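Geranylgeranyl pyrophosphate synthase (Corynebacterium glutamicum, PDB 3LK5) probably catalyses the head-to-tail condensation of allylic and isopentenyl diphosphates in isoprenoid biosynthesis, as a magnesium-dependent member of the FPP/GGPP synthase family. Local coordinates at residues 253-258 / 331-336; 261-266 / 323-328. All blocks are in the same frame, centred on the assembly; numbering follows the deposited sequence. Where two conformers were deposited one is given.

Contact 1 of 2, residues 253-258 / 331-336; sequences FQLRDD and EEVEQR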
ATOM      1  N   PHE A 253       7.635  -7.711 -24.017  1.00 26.79           N
ATOM      2  CA  PHE A 253       8.576  -7.915 -22.933  1.00 28.50           C
ATOM      3  C   PHE A 253       8.126  -9.058 -22.012  1.00 25.87           C
ATOM      4  O   PHE A 253       8.950  -9.898 -21.640  1.00 26.13           O
ATOM      5  CB  PHE A 253       8.724  -6.587 -22.141  1.00 33.05           C
ATOM      6  CG  PHE A 253       9.411  -6.722 -20.820  1.00 44.81           C
ATOM      7  CD1 PHE A 253      10.806  -6.777 -20.746  1.00 37.55           C
ATOM      8  CD2 PHE A 253       8.665  -6.758 -19.632  1.00 37.47           C
ATOM      9  CE1 PHE A 253      11.469  -6.864 -19.499  1.00 45.10           C
ATOM     10  CE2 PHE A 253       9.314  -6.862 -18.368  1.00 45.28           C
ATOM     11  CZ  PHE A 253      10.722  -6.919 -18.319  1.00 39.08           C
ATOM     12  N   GLN A 254       6.846  -9.100 -21.634  1.00 25.65           N
ATOM     13  CA  GLN A 254       6.383 -10.188 -20.760  1.00 26.81           C
ATOM     14  C   GLN A 254       6.496 -11.535 -21.486  1.00 26.26           C
ATOM     15  O   GLN A 254       6.875 -12.542 -20.885  1.00 26.54           O
ATOM     16  CB  GLN A 254       4.927 -10.021 -20.355  1.00 29.24           C
ATOM     17  CG  GLN A 254       4.533 -11.101 -19.307  1.00 31.40           C
ATOM     18  CD  GLN A 254       5.428 -11.050 -18.110  1.00 32.63           C
ATOM     19  OE1 GLN A 254       5.610  -9.983 -17.538  1.00 33.08           O
ATOM     20  NE2 GLN A 254       6.024 -12.179 -17.731  1.00 31.77           N
ATOM     21  N   LEU A 255       6.126 -11.528 -22.759  1.00 24.41           N
ATOM     22  CA  LEU A 255       6.269 -12.801 -23.565  1.00 26.48           C
ATOM     23  C   LEU A 255       7.708 -13.289 -23.603  1.00 26.45           C
ATOM     24  O   LEU A 255       7.960 -14.490 -23.445  1.00 26.53           O
ATOM     25  CB  LEU A 255       5.726 -12.638 -24.966  1.00 25.50           C
ATOM     26  CG  LEU A 255       4.212 -12.341 -25.095  1.00 26.00           C
ATOM     27  CD1 LEU A 255       3.902 -12.106 -26.583  1.00 26.59           C
ATOM     28  CD2 LEU A 255       3.347 -13.484 -24.523  1.00 26.48           C
ATOM     29  N   ARG A 256       8.654 -12.365 -23.795  1.00 26.50           N
ATOM     30  CA  ARG A 256      10.085 -12.730 -23.756  1.00 27.04           C
ATOM     31  C   ARG A 256      10.451 -13.280 -22.382  1.00 27.24           C
ATOM     32  O   ARG A 256      11.198 -14.269 -22.271  1.00 26.28           O
ATOM     33  CB  ARG A 256      11.000 -11.528 -24.095  1.00 27.60           C
ATOM     34  CG  ARG A 256      12.524 -11.826 -23.974  1.00 36.86           C
ATOM     35  CD  ARG A 256      12.967 -13.043 -24.871  1.00 32.34           C
ATOM     36  NE  ARG A 256      12.774 -12.701 -26.278  1.00 36.99           N
ATOM     37  CZ  ARG A 256      12.601 -13.569 -27.280  1.00 35.99           C
ATOM     38  NH1 ARG A 256      12.580 -14.882 -27.045  1.00 35.55           N
ATOM     39  NH2 ARG A 256      12.431 -13.099 -28.518  1.00 36.05           N
ATOM     40  N   ASP A 257       9.961 -12.613 -21.338  1.00 28.48           N
ATOM     41  CA  ASP A 257      10.225 -13.048 -19.969  1.00 31.23           C
ATOM     42  C   ASP A 257       9.649 -14.468 -19.687  1.00 28.99           C
ATOM     43  O   ASP A 257      10.289 -15.276 -18.991  1.00 27.94           O
ATOM     44  CB  ASP A 257       9.671 -12.007 -18.964  1.00 36.39           C
ATOM     45  CG  ASP A 257      10.680 -10.885 -18.654  1.00 52.85           C
ATOM     46  OD1 ASP A 257      11.764 -10.809 -19.292  1.00 41.20           O
ATOM     47  OD2 ASP A 257      10.391 -10.053 -17.759  1.00 41.71           O
ATOM     48  N   ASP A 258       8.464 -14.751 -20.246  1.00 28.43           N
ATOM     49  CA  ASP A 258       7.881 -16.089 -20.147  1.00 28.30           C
ATOM     50  C   ASP A 258       8.782 -17.129 -20.843  1.00 28.20           C
ATOM     51  O   ASP A 258       9.017 -18.187 -20.284  1.00 28.51           O
ATOM     52  CB  ASP A 258       6.506 -16.159 -20.778  1.00 28.62           C
ATOM     53  CG  ASP A 258       5.482 -15.238 -20.123  1.00 34.34           C
ATOM     54  OD1 ASP A 258       5.645 -14.812 -18.952  1.00 30.11           O
ATOM     55  OD2 ASP A 258       4.490 -14.965 -20.800  1.00 29.50           O
ATOM     56  N   GLU A 331       7.515 -21.237 -30.896  1.00 26.64           N
ATOM     57  CA  GLU A 331       7.516 -20.455 -32.124  1.00 26.23           C
ATOM     58  C   GLU A 331       6.326 -19.532 -32.284  1.00 25.12           C
ATOM     59  O   GLU A 331       6.471 -18.439 -32.815  1.00 25.54           O
ATOM     60  CB  GLU A 331       7.747 -21.334 -33.401  1.00 28.44           C
ATOM     61  CG  GLU A 331       7.608 -22.832 -33.236  1.00 57.37           C
ATOM     62  CD  GLU A 331       8.740 -23.491 -32.465  1.00 31.20           C
ATOM     63  OE1 GLU A 331       9.926 -23.290 -32.824  1.00 56.98           O
ATOM     64  OE2 GLU A 331       8.433 -24.233 -31.504  1.00 57.01           O
ATOM     65  N   GLU A 332       5.133 -19.948 -31.859  1.00 24.68           N
ATOM     66  CA  GLU A 332       3.987 -19.058 -31.914  1.00 26.97           C
ATOM     67  C   GLU A 332       4.195 -17.819 -30.998  1.00 26.23           C
ATOM     68  O   GLU A 332       3.879 -16.693 -31.364  1.00 27.41           O
ATOM     69  CB  GLU A 332       2.707 -19.821 -31.503  1.00 29.37           C
ATOM     70  CG  GLU A 332       1.435 -19.026 -31.711  1.00 33.54           C
ATOM     71  CD  GLU A 332       0.133 -19.873 -31.554  1.00 34.22           C
ATOM     72  OE1 GLU A 332       0.200 -21.114 -31.301  1.00 33.51           O
ATOM     73  OE2 GLU A 332      -0.960 -19.270 -31.689  1.00 34.65           O
ATOM     74  N   VAL A 333       4.751 -18.038 -29.822  1.00 25.47           N
ATOM     75  CA  VAL A 333       5.073 -16.881 -28.955  1.00 25.60           C
ATOM     76  C   VAL A 333       6.148 -15.968 -29.567  1.00 26.85           C
ATOM     77  O   VAL A 333       6.005 -14.728 -29.548  1.00 28.22           O
ATOM     78  CB  VAL A 333       5.434 -17.362 -27.517  1.00 26.14           C
ATOM     79  CG1 VAL A 333       5.955 -16.150 -26.634  1.00 25.87           C
ATOM     80  CG2 VAL A 333       4.154 -18.068 -26.874  1.00 24.83           C
ATOM     81  N   GLU A 334       7.196 -16.566 -30.138  1.00 27.76           N
ATOM     82  CA  GLU A 334       8.256 -15.799 -30.803  0.50 28.31           C
ATOM     83  C   GLU A 334       7.687 -14.945 -31.949  1.00 28.69           C
ATOM     84  O   GLU A 334       8.081 -13.789 -32.107  1.00 28.25           O
ATOM     85  CB  GLU A 334       9.416 -16.708 -31.267  0.50 28.62           C
ATOM     86  CG  GLU A 334      10.240 -17.344 -30.114  0.50 31.34           C
ATOM     87  CD  GLU A 334      11.420 -16.482 -29.643  0.50 28.87           C
ATOM     88  OE1 GLU A 334      11.518 -15.318 -30.107  0.50 32.10           O
ATOM     89  OE2 GLU A 334      12.261 -16.966 -28.824  0.50 31.43           O
ATOM     90  N   GLN A 335       6.756 -15.501 -32.733  1.00 28.75           N
ATOM     91  CA  GLN A 335       6.086 -14.720 -33.784  1.00 30.61           C
ATOM     92  C   GLN A 335       5.319 -13.519 -33.224  1.00 29.17           C
ATOM     93  O   GLN A 335       5.348 -12.427 -33.798  1.00 28.57           O
ATOM     94  CB  GLN A 335       5.165 -15.616 -34.653  1.00 33.71           C
ATOM     95  CG  GLN A 335       5.963 -16.555 -35.617  1.00 54.13           C
ATOM     96  CD  GLN A 335       5.195 -17.844 -36.068  1.00 39.07           C
ATOM     97  OE1 GLN A 335       5.818 -18.794 -36.602  1.00 54.57           O
ATOM     98  NE2 GLN A 335       3.870 -17.883 -35.836  1.00 54.30           N
ATOM     99  N   ARG A 336       4.609 -13.724 -32.123  1.00 28.57           N
ATOM    100  CA  ARG A 336       3.883 -12.614 -31.475  1.00 28.74           C
ATOM    101  C   ARG A 336       4.858 -11.524 -31.015  1.00 27.36           C
ATOM    102  O   ARG A 336       4.588 -10.333 -31.194  1.00 27.03           O
ATOM    103  CB  ARG A 336       3.132 -13.116 -30.248  1.00 31.37           C
ATOM    104  CG  ARG A 336       1.886 -13.901 -30.560  1.00 43.80           C
ATOM    105  CD  ARG A 336       1.134 -14.091 -29.269  1.00 37.54           C
ATOM    106  NE  ARG A 336      -0.013 -14.973 -29.396  1.00 42.58           N
ATOM    107  CZ  ARG A 336      -1.073 -14.890 -28.595  1.00 40.78           C
ATOM    108  NH1 ARG A 336      -1.125 -13.964 -27.618  1.00 41.81           N
ATOM    109  NH2 ARG A 336      -2.075 -15.741 -28.761  1.00 42.57           N
TER
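Leu255 and Val333 form the apolar part: chi1 of 173° sets Val333 CG1 anti to the backbone N, 3.9 Å from Leu255 CB. Beside it Leu255 CD1 lies 3.9 Å from Arg336 CB, the side chains crossing at about a right angle; Arg336, extended from CG to NE, goes on to a salt bridge with Asp209. Leu288 packs on Val333, and Val284 on Leu255. Segments 253-258 and 331-336 run roughly antiparallel, 153° between their directions, with axes approaching to 9.8 Å. Both belong to the all-helical fold of the trans-prenyltransferases, and Asp257 and Asp258 probably correspond to the first two aspartates of the family's second aspartate-rich motif. The ionic part is a two-pronged, end-on salt bridge, seen in one of two modelled conformers of Glu334 and so perhaps part-time: Arg256 NH1 donates to Glu334 OE2 at 2.8 Å, and Arg256 NH2 to Glu334 OE1 at 2.9 Å. Both oxygens sit near the guanidinium plane, but the carboxylate is turned 48° against it: OE2 is met from above its plane, OE1 on the syn side. Arg256 NE bonds the Thr369 carbonyl. Within helix 236-263, Gln254 NE2 donates to Asp258 OD1 at 2.9 Å.

Contact 2 of 2, residues 261-266 / 323-328; sequences GVFGDP and HIRATG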
ATOM      1  N   GLY A 261      11.771 -17.726 -18.707  1.00 29.98           N
ATOM      2  CA  GLY A 261      11.432 -18.441 -17.453  1.00 29.17           C
ATOM      3  C   GLY A 261      11.315 -19.955 -17.653  1.00 29.49           C
ATOM      4  O   GLY A 261      11.308 -20.727 -16.687  1.00 29.82           O
ATOM      5  N   VAL A 262      11.257 -20.381 -18.912  1.00 28.29           N
ATOM      6  CA  VAL A 262      11.229 -21.811 -19.225  1.00 29.11           C
ATOM      7  C   VAL A 262      12.547 -22.232 -19.905  1.00 28.45           C
ATOM      8  O   VAL A 262      13.195 -23.228 -19.515  1.00 29.32           O
ATOM      9  CB  VAL A 262       9.983 -22.109 -20.095  1.00 29.32           C
ATOM     10  CG1 VAL A 262      10.027 -23.530 -20.665  1.00 28.69           C
ATOM     11  CG2 VAL A 262       8.735 -21.921 -19.243  1.00 29.25           C
ATOM     12  N   PHE A 263      12.967 -21.468 -20.917  1.00 26.94           N
ATOM     13  CA  PHE A 263      14.070 -21.902 -21.764  1.00 26.69           C
ATOM     14  C   PHE A 263      15.381 -21.174 -21.503  1.00 27.70           C
ATOM     15  O   PHE A 263      16.384 -21.465 -22.135  1.00 26.75           O
ATOM     16  CB  PHE A 263      13.709 -21.745 -23.246  1.00 26.29           C
ATOM     17  CG  PHE A 263      12.523 -22.545 -23.659  1.00 27.12           C
ATOM     18  CD1 PHE A 263      12.624 -23.937 -23.772  1.00 26.48           C
ATOM     19  CD2 PHE A 263      11.313 -21.921 -23.953  1.00 26.52           C
ATOM     20  CE1 PHE A 263      11.527 -24.687 -24.169  1.00 25.87           C
ATOM     21  CE2 PHE A 263      10.203 -22.658 -24.364  1.00 27.55           C
ATOM     22  CZ  PHE A 263      10.324 -24.082 -24.460  1.00 26.82           C
ATOM     23  N   GLY A 264      15.381 -20.215 -20.576  1.00 29.66           N
ATOM     24  CA  GLY A 264      16.610 -19.454 -20.385  1.00 30.15           C
ATOM     25  C   GLY A 264      17.535 -20.024 -19.337  1.00 32.00           C
ATOM     26  O   GLY A 264      17.090 -20.619 -18.346  1.00 32.63           O
ATOM     27  N   ASP A 265      18.822 -19.787 -19.544  1.00 35.61           N
ATOM     28  CA  ASP A 265      19.892 -20.151 -18.596  1.00 39.81           C
ATOM     29  C   ASP A 265      19.824 -19.299 -17.324  1.00 41.44           C
ATOM     30  O   ASP A 265      19.514 -18.108 -17.410  1.00 41.68           O
ATOM     31  CB  ASP A 265      21.246 -19.946 -19.266  1.00 42.17           C
ATOM     32  CG  ASP A 265      22.365 -20.663 -18.553  1.00 56.44           C
ATOM     33  OD1 ASP A 265      22.644 -21.816 -18.942  1.00 44.33           O
ATOM     34  OD2 ASP A 265      22.939 -20.082 -17.600  1.00 44.12           O
ATOM     35  N   PRO A 266      20.096 -19.909 -16.145  1.00 43.10           N
ATOM     36  CA  PRO A 266      20.097 -19.153 -14.870  1.00 44.66           C
ATOM     37  C   PRO A 266      21.027 -17.931 -14.885  1.00 46.24           C
ATOM     38  O   PRO A 266      20.737 -16.929 -14.235  1.00 45.84           O
ATOM     39  CB  PRO A 266      20.577 -20.183 -13.832  1.00 44.19           C
ATOM     40  CG  PRO A 266      20.864 -21.466 -14.598  1.00 50.85           C
ATOM     41  CD  PRO A 266      20.213 -21.367 -15.926  1.00 42.94           C
ATOM     42  N   HIS A 323       8.078 -31.325 -23.517  1.00 26.54           N
ATOM     43  CA  HIS A 323       6.701 -31.540 -23.998  1.00 26.16           C
ATOM     44  C   HIS A 323       6.143 -30.208 -24.527  1.00 25.17           C
ATOM     45  O   HIS A 323       5.548 -30.176 -25.604  1.00 24.42           O
ATOM     46  CB  HIS A 323       5.762 -32.116 -22.928  1.00 26.71           C
ATOM     47  CG  HIS A 323       5.958 -33.579 -22.633  1.00 25.73           C
ATOM     48  ND1 HIS A 323       5.941 -34.556 -23.605  1.00 26.86           N
ATOM     49  CD2 HIS A 323       6.096 -34.234 -21.453  1.00 27.01           C
ATOM     50  CE1 HIS A 323       6.117 -35.745 -23.050  1.00 27.07           C
ATOM     51  NE2 HIS A 323       6.181 -35.582 -21.739  1.00 27.34           N
ATOM     52  N   ILE A 324       6.360 -29.114 -23.785  1.00 23.96           N
ATOM     53  CA  ILE A 324       5.942 -27.796 -24.237  1.00 24.69           C
ATOM     54  C   ILE A 324       6.581 -27.416 -25.578  1.00 25.04           C
ATOM     55  O   ILE A 324       5.880 -27.015 -26.508  1.00 26.12           O
ATOM     56  CB  ILE A 324       6.218 -26.704 -23.141  1.00 25.85           C
ATOM     57  CG1 ILE A 324       5.262 -26.910 -21.968  1.00 26.62           C
ATOM     58  CG2 ILE A 324       6.056 -25.262 -23.712  1.00 25.50           C
ATOM     59  CD1 ILE A 324       5.641 -26.092 -20.699  1.00 26.92           C
ATOM     60  N   ARG A 325       7.901 -27.559 -25.689  1.00 25.21           N
ATOM     61  CA  ARG A 325       8.589 -27.271 -26.944  1.00 25.46           C
ATOM     62  C   ARG A 325       8.017 -28.068 -28.132  1.00 26.00           C
ATOM     63  O   ARG A 325       7.838 -27.507 -29.235  1.00 26.43           O
ATOM     64  CB  ARG A 325      10.090 -27.581 -26.847  1.00 25.34           C
ATOM     65  CG  ARG A 325      10.887 -26.963 -28.027  1.00 22.93           C
ATOM     66  CD  ARG A 325      12.278 -27.622 -28.217  1.00 24.99           C
ATOM     67  NE  ARG A 325      13.030 -27.732 -26.953  1.00 22.84           N
ATOM     68  CZ  ARG A 325      13.692 -26.726 -26.376  1.00 25.78           C
ATOM     69  NH1 ARG A 325      13.734 -25.513 -26.951  1.00 22.56           N
ATOM     70  NH2 ARG A 325      14.321 -26.935 -25.228  1.00 22.83           N
ATOM     71  N   ALA A 326       7.737 -29.355 -27.909  1.00 24.93           N
ATOM     72  CA  ALA A 326       7.276 -30.224 -29.018  1.00 25.13           C
ATOM     73  C   ALA A 326       5.921 -29.784 -29.577  1.00 26.04           C
ATOM     74  O   ALA A 326       5.565 -30.169 -30.691  1.00 25.82           O
ATOM     75  CB  ALA A 326       7.236 -31.712 -28.583  1.00 24.78           C
ATOM     76  N   THR A 327       5.172 -28.972 -28.818  1.00 26.15           N
ATOM     77  CA  THR A 327       3.854 -28.504 -29.264  1.00 26.36           C
ATOM     78  C   THR A 327       3.941 -27.452 -30.385  1.00 27.25           C
ATOM     79  O   THR A 327       2.973 -27.235 -31.119  1.00 27.94           O
ATOM     80  CB  THR A 327       3.009 -27.893 -28.127  1.00 27.47           C
ATOM     81  OG1 THR A 327       3.643 -26.693 -27.683  1.00 25.76           O
ATOM     82  CG2 THR A 327       2.806 -28.857 -26.923  1.00 24.24           C
ATOM     83  N   GLY A 328       5.095 -26.797 -30.529  1.00 26.42           N
ATOM     84  CA  GLY A 328       5.180 -25.651 -31.438  1.00 26.36           C
ATOM     85  C   GLY A 328       4.793 -24.299 -30.816  1.00 26.18           C
ATOM     86  O   GLY A 328       4.864 -23.254 -31.494  1.00 26.96           O
TER
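Phe263 turns its CG anti to the carbonyl carbon (chi1 -60°), which lets the ring reach segment 323-328, while Arg325 starts out anti to its own N and bends at chi3 (-48°), bringing its guanidinium back to the ring. One face of that guanidinium lies over the rim atom Phe263 CE1, which is 3.6 Å from Arg325 NH1 and 3.7 Å from Arg325 CZ. The two planes are 47° apart and the group approaches the ring obliquely, not as a flat stack. The charge itself is answered by Glu322, in a salt bridge to Arg325 NE. Ile324 adds a looser apolar touch, Phe263 CZ standing 4.5 Å from Ile324 CG2. Val262 CG1 sits above the centre of one Phe263 ring face. The contact joins two helix ends: Gly264 leaves helical geometry just after Phe263, and Gly328, with positive phi, is the first to do so after helix 314-326 and sits at the N-cap of helix 329-347, its N bonded to Arg325 O at 3.1 Å. Away from the metal site, the end of helix 236-263 leans on helix 314-326, Thr321 of the latter also touching Phe263, while Ile324 packs among helices 275-278, 284-296 and 298-307.

How the contacts relate
From the N terminus, helix 236-263 supplies the first half of both contacts, 253-258 and then 261-266 at its C-terminal end. The chain next runs through short helices and helices 284-296 and 298-307 before helix 314-326 returns to close contact 2, a loop with 56 residues between the segments. After the turn at Gly328, helix 329-347 closes contact 1, with 72 residues between its segments, so contact 2 is nested inside it. The centres lie 11 Å apart, and Glu331 packs near Arg325 where the second halves adjoin. Together the two contacts tie two successive helices to one long helix, contact 1 along its flank and contact 2 at its end.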